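LPXTG cell wall surface protein (Streptococcus gordonii, PDB 4IGB) is a sortase-anchored streptococcal surface protein whose two N-terminal domains, present here, probably act in adhesion. Local coordinates at residues L144-P156 with F271-L285. Sequence-based numbering, arbitrary orientation.
Sequences LWESNAFEIGNVP and FGYSSTETCSAVFGL
Phe150 carries Phe283 on one face of its ring: Phe283 CB sits 4.0 Å from the ring centroid, Phe283 O lies over the same face toward the rim, and the two rings are slid apart with planes 30° from parallel. At the edge of Phe150 stand Phe271 CZ and Leu285 CG. The Phe271 ring takes Ile152 CD1 in its plane at the edge, 3.7 Å from CE2; the same methyl reaches Phe283 CE2. Trp145 has Leu144 CB over the centre of one face and Glu151 OE1 in plane at its edge; NE1 bonds OE1 weakly, Tyr157 OH more strongly.

Phe150, Ile152, Ala281 and Phe283 share one sheet face; Glu151, Ser280 and Val282 lie on the opposite one. Glu151, its CG anti to the backbone N (chi1 176°), brings OE2 2.5 Å from Ser280 OG, a donor 32° out of the carboxylate plane, on the anti side. Tyr157 OH also bonds OE2. Val282 CG1 presses on Ala149 CB and Glu146 CD, and CG2 meets Trp145 CD1.

At Asn154 the backbone N still bonds Cys279 O; beside it OD1 accepts from Cys279 N at 3.0 Å, while ND2 donates to Thr276 O and Phe170 O, so one amide bridges the turn and ties it to strand 170-182. Antiparallel bonds join strands 149-153 and 280-287. Strand 268-274 belongs to a second sheet; Phe150, Ile152, Phe271 and Phe283 between the sheets form part of the N-terminal domain's hydrophobic interior, a beta-sandwich arrangement.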
loop_
_atom_site.group_PDB
_atom_site.type_symbol
_atom_site.label_atom_id
_atom_site.label_comp_id
_atom_site.label_asym_id
_atom_site.label_seq_id
_atom_site.Cartn_x
_atom_site.Cartn_y
_atom_site.Cartn_z
ATOM N N LEU B 144 -7.455 -14.018 -13.336
ATOM C CA LEU B 144 -7.026 -15.374 -13.696
ATOM C C LEU B 144 -6.183 -16.022 -12.599
ATOM O O LEU B 144 -6.267 -17.228 -12.388
ATOM C CB LEU B 144 -6.185 -15.394 -14.975
ATOM C CG LEU B 144 -6.711 -14.949 -16.335
ATOM C CD1 LEU B 144 -5.869 -15.612 -17.421
ATOM C CD2 LEU B 144 -8.188 -15.277 -16.496
ATOM N N TRP B 145 -5.353 -15.220 -11.932
ATOM C CA TRP B 145 -4.324 -15.731 -11.032
ATOM C C TRP B 145 -4.647 -15.444 -9.569
ATOM O O TRP B 145 -4.564 -16.336 -8.727
ATOM C CB TRP B 145 -2.967 -15.134 -11.409
ATOM C CG TRP B 145 -2.724 -15.206 -12.882
ATOM C CD1 TRP B 145 -2.521 -14.160 -13.739
ATOM C CD2 TRP B 145 -2.682 -16.392 -13.681
ATOM N NE1 TRP B 145 -2.345 -14.627 -15.023
ATOM C CE2 TRP B 145 -2.442 -15.995 -15.013
ATOM C CE3 TRP B 145 -2.824 -17.754 -13.399
ATOM C CZ2 TRP B 145 -2.335 -16.911 -16.062
ATOM C CZ3 TRP B 145 -2.724 -18.667 -14.447
ATOM C CH2 TRP B 145 -2.483 -18.238 -15.759
ATOM N N GLU B 146 -4.997 -14.194 -9.280
ATOM C CA GLU B 146 -5.445 -13.786 -7.955
ATOM C C GLU B 146 -6.646 -12.877 -8.124
ATOM O O GLU B 146 -6.860 -12.313 -9.201
ATOM C CB GLU B 146 -4.390 -12.944 -7.232
ATOM C CG GLU B 146 -2.979 -13.463 -7.219
ATOM C CD GLU B 146 -2.024 -12.468 -6.561
ATOM O OE1 GLU B 146 -2.496 -11.429 -6.036
ATOM O OE2 GLU B 146 -0.803 -12.721 -6.576
ATOM N N SER B 147 -7.398 -12.714 -7.043
ATOM C CA SER B 147 -8.455 -11.722 -6.972
ATOM C C SER B 147 -7.858 -10.311 -6.983
ATOM O O SER B 147 -6.762 -10.082 -6.476
ATOM C CB SER B 147 -9.269 -11.914 -5.687
ATOM O OG SER B 147 -10.027 -13.112 -5.728
ATOM N N ASN B 148 -8.579 -9.370 -7.575
ATOM C CA ASN B 148 -8.258 -7.961 -7.392
ATOM C C ASN B 148 -6.817 -7.606 -7.741
ATOM O O ASN B 148 -6.142 -6.908 -6.998
ATOM C CB ASN B 148 -8.556 -7.568 -5.944
ATOM C CG ASN B 148 -10.033 -7.488 -5.672
ATOM O OD1 ASN B 148 -10.770 -6.848 -6.417
ATOM N ND2 ASN B 148 -10.486 -8.159 -4.624
ATOM N N ALA B 149 -6.343 -8.083 -8.876
ATOM C CA ALA B 149 -4.946 -7.909 -9.192
ATOM C C ALA B 149 -4.737 -7.449 -10.624
ATOM O O ALA B 149 -5.623 -7.574 -11.476
ATOM C CB ALA B 149 -4.180 -9.215 -8.933
ATOM N N PHE B 150 -3.559 -6.908 -10.872
ATOM C CA PHE B 150 -3.113 -6.649 -12.231
ATOM C C PHE B 150 -1.810 -7.391 -12.508
ATOM O O PHE B 150 -1.094 -7.795 -11.581
ATOM C CB PHE B 150 -2.985 -5.148 -12.506
ATOM C CG PHE B 150 -2.091 -4.412 -11.548
ATOM C CD1 PHE B 150 -0.723 -4.349 -11.764
ATOM C CD2 PHE B 150 -2.623 -3.756 -10.443
ATOM C CE1 PHE B 150 0.109 -3.653 -10.896
ATOM C CE2 PHE B 150 -1.800 -3.065 -9.559
ATOM C CZ PHE B 150 -0.429 -3.000 -9.795
ATOM N N GLU B 151 -1.508 -7.567 -13.787
ATOM C CA GLU B 151 -0.342 -8.327 -14.204
ATOM C C GLU B 151 0.560 -7.493 -15.090
ATOM O O GLU B 151 0.088 -6.880 -16.030
ATOM C CB GLU B 151 -0.815 -9.555 -14.977
ATOM C CG GLU B 151 0.278 -10.416 -15.581
ATOM C CD GLU B 151 -0.264 -11.766 -16.026
ATOM O OE1 GLU B 151 -1.440 -12.054 -15.702
ATOM O OE2 GLU B 151 0.474 -12.530 -16.700
ATOM N N ILE B 152 1.853 -7.463 -14.780
ATOM C CA ILE B 152 2.829 -6.789 -15.625
ATOM C C ILE B 152 3.809 -7.825 -16.144
ATOM O O ILE B 152 4.274 -8.673 -15.385
ATOM C CB ILE B 152 3.584 -5.701 -14.856
ATOM C CG1 ILE B 152 2.597 -4.705 -14.245
ATOM C CG2 ILE B 152 4.544 -4.979 -15.773
ATOM C CD1 ILE B 152 3.220 -3.742 -13.276
ATOM N N GLY B 153 4.112 -7.777 -17.438
ATOM C CA GLY B 153 4.969 -8.791 -18.034
ATOM C C GLY B 153 4.799 -8.862 -19.541
ATOM O O GLY B 153 3.954 -8.163 -20.106
ATOM N N ASN B 154 5.596 -9.709 -20.194
ATOM C CA ASN B 154 5.609 -9.785 -21.658
ATOM C C ASN B 154 5.144 -11.145 -22.179
ATOM O O ASN B 154 5.478 -11.549 -23.292
ATOM C CB ASN B 154 7.000 -9.482 -22.188
ATOM C CG ASN B 154 8.023 -10.523 -21.770
ATOM O OD1 ASN B 154 7.763 -11.350 -20.895
ATOM N ND2 ASN B 154 9.193 -10.486 -22.395
ATOM N N VAL B 155 4.384 -11.861 -21.363
ATOM C CA VAL B 155 3.754 -13.075 -21.838
ATOM C C VAL B 155 2.407 -12.724 -22.459
ATOM O O VAL B 155 1.503 -12.272 -21.758
ATOM C CB VAL B 155 3.519 -14.068 -20.694
ATOM C CG1 VAL B 155 2.962 -15.353 -21.254
ATOM C CG2 VAL B 155 4.820 -14.325 -19.938
ATOM N N PRO B 156 2.262 -12.935 -23.771
ATOM C CA PRO B 156 0.991 -12.609 -24.420
ATOM C C PRO B 156 -0.206 -13.334 -23.806
ATOM O O PRO B 156 -0.109 -14.464 -23.297
ATOM C CB PRO B 156 1.190 -13.115 -25.855
ATOM C CG PRO B 156 2.657 -13.193 -26.034
ATOM C CD PRO B 156 3.212 -13.555 -24.711
ATOM N N PHE B 271 7.434 1.903 -8.329
ATOM C CA PHE B 271 8.086 0.605 -8.471
ATOM C C PHE B 271 8.379 0.326 -9.926
ATOM O O PHE B 271 8.058 1.121 -10.809
ATOM C CB PHE B 271 7.221 -0.523 -7.886
ATOM C CG PHE B 271 5.927 -0.758 -8.641
ATOM C CD1 PHE B 271 4.819 0.042 -8.411
ATOM C CD2 PHE B 271 5.825 -1.781 -9.583
ATOM C CE1 PHE B 271 3.622 -0.178 -9.103
ATOM C CE2 PHE B 271 4.636 -2.007 -10.271
ATOM C CZ PHE B 271 3.534 -1.208 -10.030
ATOM N N GLY B 272 9.006 -0.812 -10.178
ATOM C CA GLY B 272 9.334 -1.197 -11.527
ATOM C C GLY B 272 9.328 -2.709 -11.580
ATOM O O GLY B 272 9.316 -3.377 -10.545
ATOM N N TYR B 273 9.309 -3.246 -12.788
ATOM C CA TYR B 273 9.351 -4.679 -12.994
ATOM C C TYR B 273 10.069 -4.908 -14.295
ATOM O O TYR B 273 9.791 -4.223 -15.285
ATOM C CB TYR B 273 7.937 -5.243 -13.107
ATOM C CG TYR B 273 7.888 -6.732 -13.431
ATOM C CD1 TYR B 273 8.033 -7.688 -12.429
ATOM C CD2 TYR B 273 7.683 -7.175 -14.736
ATOM C CE1 TYR B 273 7.990 -9.050 -12.719
ATOM C CE2 TYR B 273 7.628 -8.538 -15.035
ATOM C CZ TYR B 273 7.790 -9.468 -14.024
ATOM O OH TYR B 273 7.734 -10.813 -14.313
ATOM N N SER B 274 10.999 -5.852 -14.315
ATOM C CA SER B 274 11.590 -6.241 -15.593
ATOM C C SER B 274 11.492 -7.748 -15.788
ATOM O O SER B 274 11.567 -8.516 -14.824
ATOM C CB SER B 274 13.026 -5.727 -15.755
ATOM O OG SER B 274 13.920 -6.341 -14.848
ATOM N N SER B 275 11.303 -8.152 -17.038
ATOM C CA SER B 275 10.985 -9.540 -17.362
ATOM C C SER B 275 12.172 -10.270 -17.950
ATOM O O SER B 275 13.220 -9.685 -18.219
ATOM C CB SER B 275 9.833 -9.614 -18.378
ATOM O OG SER B 275 10.268 -9.215 -19.676
ATOM N N THR B 276 11.984 -11.564 -18.151
ATOM C CA THR B 276 12.876 -12.354 -18.980
ATOM C C THR B 276 12.288 -12.297 -20.391
ATOM O O THR B 276 11.417 -11.471 -20.677
ATOM C CB THR B 276 12.889 -13.796 -18.492
ATOM O OG1 THR B 276 11.572 -14.341 -18.630
ATOM C CG2 THR B 276 13.271 -13.840 -17.019
ATOM N N GLU B 277 12.748 -13.172 -21.271
ATOM C CA GLU B 277 12.211 -13.230 -22.622
ATOM C C GLU B 277 10.735 -13.575 -22.549
ATOM O O GLU B 277 9.991 -13.329 -23.495
ATOM C CB GLU B 277 12.931 -14.297 -23.449
ATOM C CG GLU B 277 12.709 -15.692 -22.904
ATOM C CD GLU B 277 13.394 -16.783 -23.721
ATOM O OE1 GLU B 277 14.022 -16.475 -24.757
ATOM O OE2 GLU B 277 13.292 -17.957 -23.309
ATOM N N THR B 278 10.310 -14.167 -21.436
ATOM C CA THR B 278 8.888 -14.444 -21.253
ATOM C C THR B 278 8.495 -14.731 -19.807
ATOM O O THR B 278 8.595 -15.861 -19.342
ATOM C CB THR B 278 8.367 -15.585 -22.194
ATOM O OG1 THR B 278 6.968 -15.804 -21.958
ATOM C CG2 THR B 278 9.127 -16.899 -21.971
ATOM N N CYS B 279 8.036 -13.705 -19.095
ATOM C CA CYS B 279 7.473 -13.918 -17.768
ATOM C C CYS B 279 6.630 -12.728 -17.365
ATOM O O CYS B 279 6.664 -11.684 -18.006
ATOM C CB CYS B 279 8.558 -14.177 -16.714
ATOM S SG CYS B 279 9.539 -12.722 -16.227
ATOM N N SER B 280 5.849 -12.902 -16.312
ATOM C CA SER B 280 5.055 -11.811 -15.795
ATOM C C SER B 280 4.835 -12.041 -14.314
ATOM O O SER B 280 5.080 -13.144 -13.801
ATOM C CB SER B 280 3.720 -11.727 -16.529
ATOM O OG SER B 280 2.918 -12.856 -16.241
ATOM N N ALA B 281 4.396 -10.993 -13.630
ATOM C CA ALA B 281 4.088 -11.086 -12.215
ATOM C C ALA B 281 2.758 -10.408 -11.928
ATOM O O ALA B 281 2.298 -9.552 -12.691
ATOM C CB ALA B 281 5.203 -10.452 -11.375
ATOM N N VAL B 282 2.155 -10.784 -10.812
ATOM C CA VAL B 282 0.810 -10.348 -10.489
ATOM C C VAL B 282 0.879 -9.511 -9.224
ATOM O O VAL B 282 1.580 -9.869 -8.270
ATOM C CB VAL B 282 -0.131 -11.566 -10.281
ATOM C CG1 VAL B 282 -1.529 -11.114 -9.923
ATOM C CG2 VAL B 282 -0.165 -12.425 -11.529
ATOM N N PHE B 283 0.150 -8.403 -9.215
ATOM C CA PHE B 283 0.206 -7.468 -8.105
ATOM C C PHE B 283 -1.171 -7.032 -7.651
ATOM O O PHE B 283 -2.071 -6.820 -8.467
ATOM C CB PHE B 283 0.964 -6.205 -8.509
ATOM C CG PHE B 283 2.332 -6.466 -9.050
ATOM C CD1 PHE B 283 3.428 -6.501 -8.205
ATOM C CD2 PHE B 283 2.523 -6.661 -10.407
ATOM C CE1 PHE B 283 4.702 -6.741 -8.705
ATOM C CE2 PHE B 283 3.782 -6.894 -10.921
ATOM C CZ PHE B 283 4.882 -6.934 -10.068
ATOM N N GLY B 284 -1.313 -6.854 -6.345
ATOM C CA GLY B 284 -2.447 -6.135 -5.795
ATOM C C GLY B 284 -1.949 -4.893 -5.092
ATOM O O GLY B 284 -0.747 -4.663 -5.023
ATOM N N LEU B 285 -2.855 -4.077 -4.569
ATOM C CA LEU B 285 -2.435 -2.969 -3.731
ATOM C C LEU B 285 -3.089 -3.136 -2.376
ATOM O O LEU B 285 -4.233 -3.562 -2.284
ATOM C CB LEU B 285 -2.797 -1.619 -4.345
ATOM C CG LEU B 285 -2.259 -1.321 -5.744
ATOM C CD1 LEU B 285 -2.803 0.031 -6.207
ATOM C CD2 LEU B 285 -0.745 -1.306 -5.739
HETATM O O HOH W 1 1.144 -11.317 -5.980
HETATM O O HOH W 2 -5.456 -5.132 -5.117
HETATM O O HOH W 3 7.597 -12.852 -24.508
#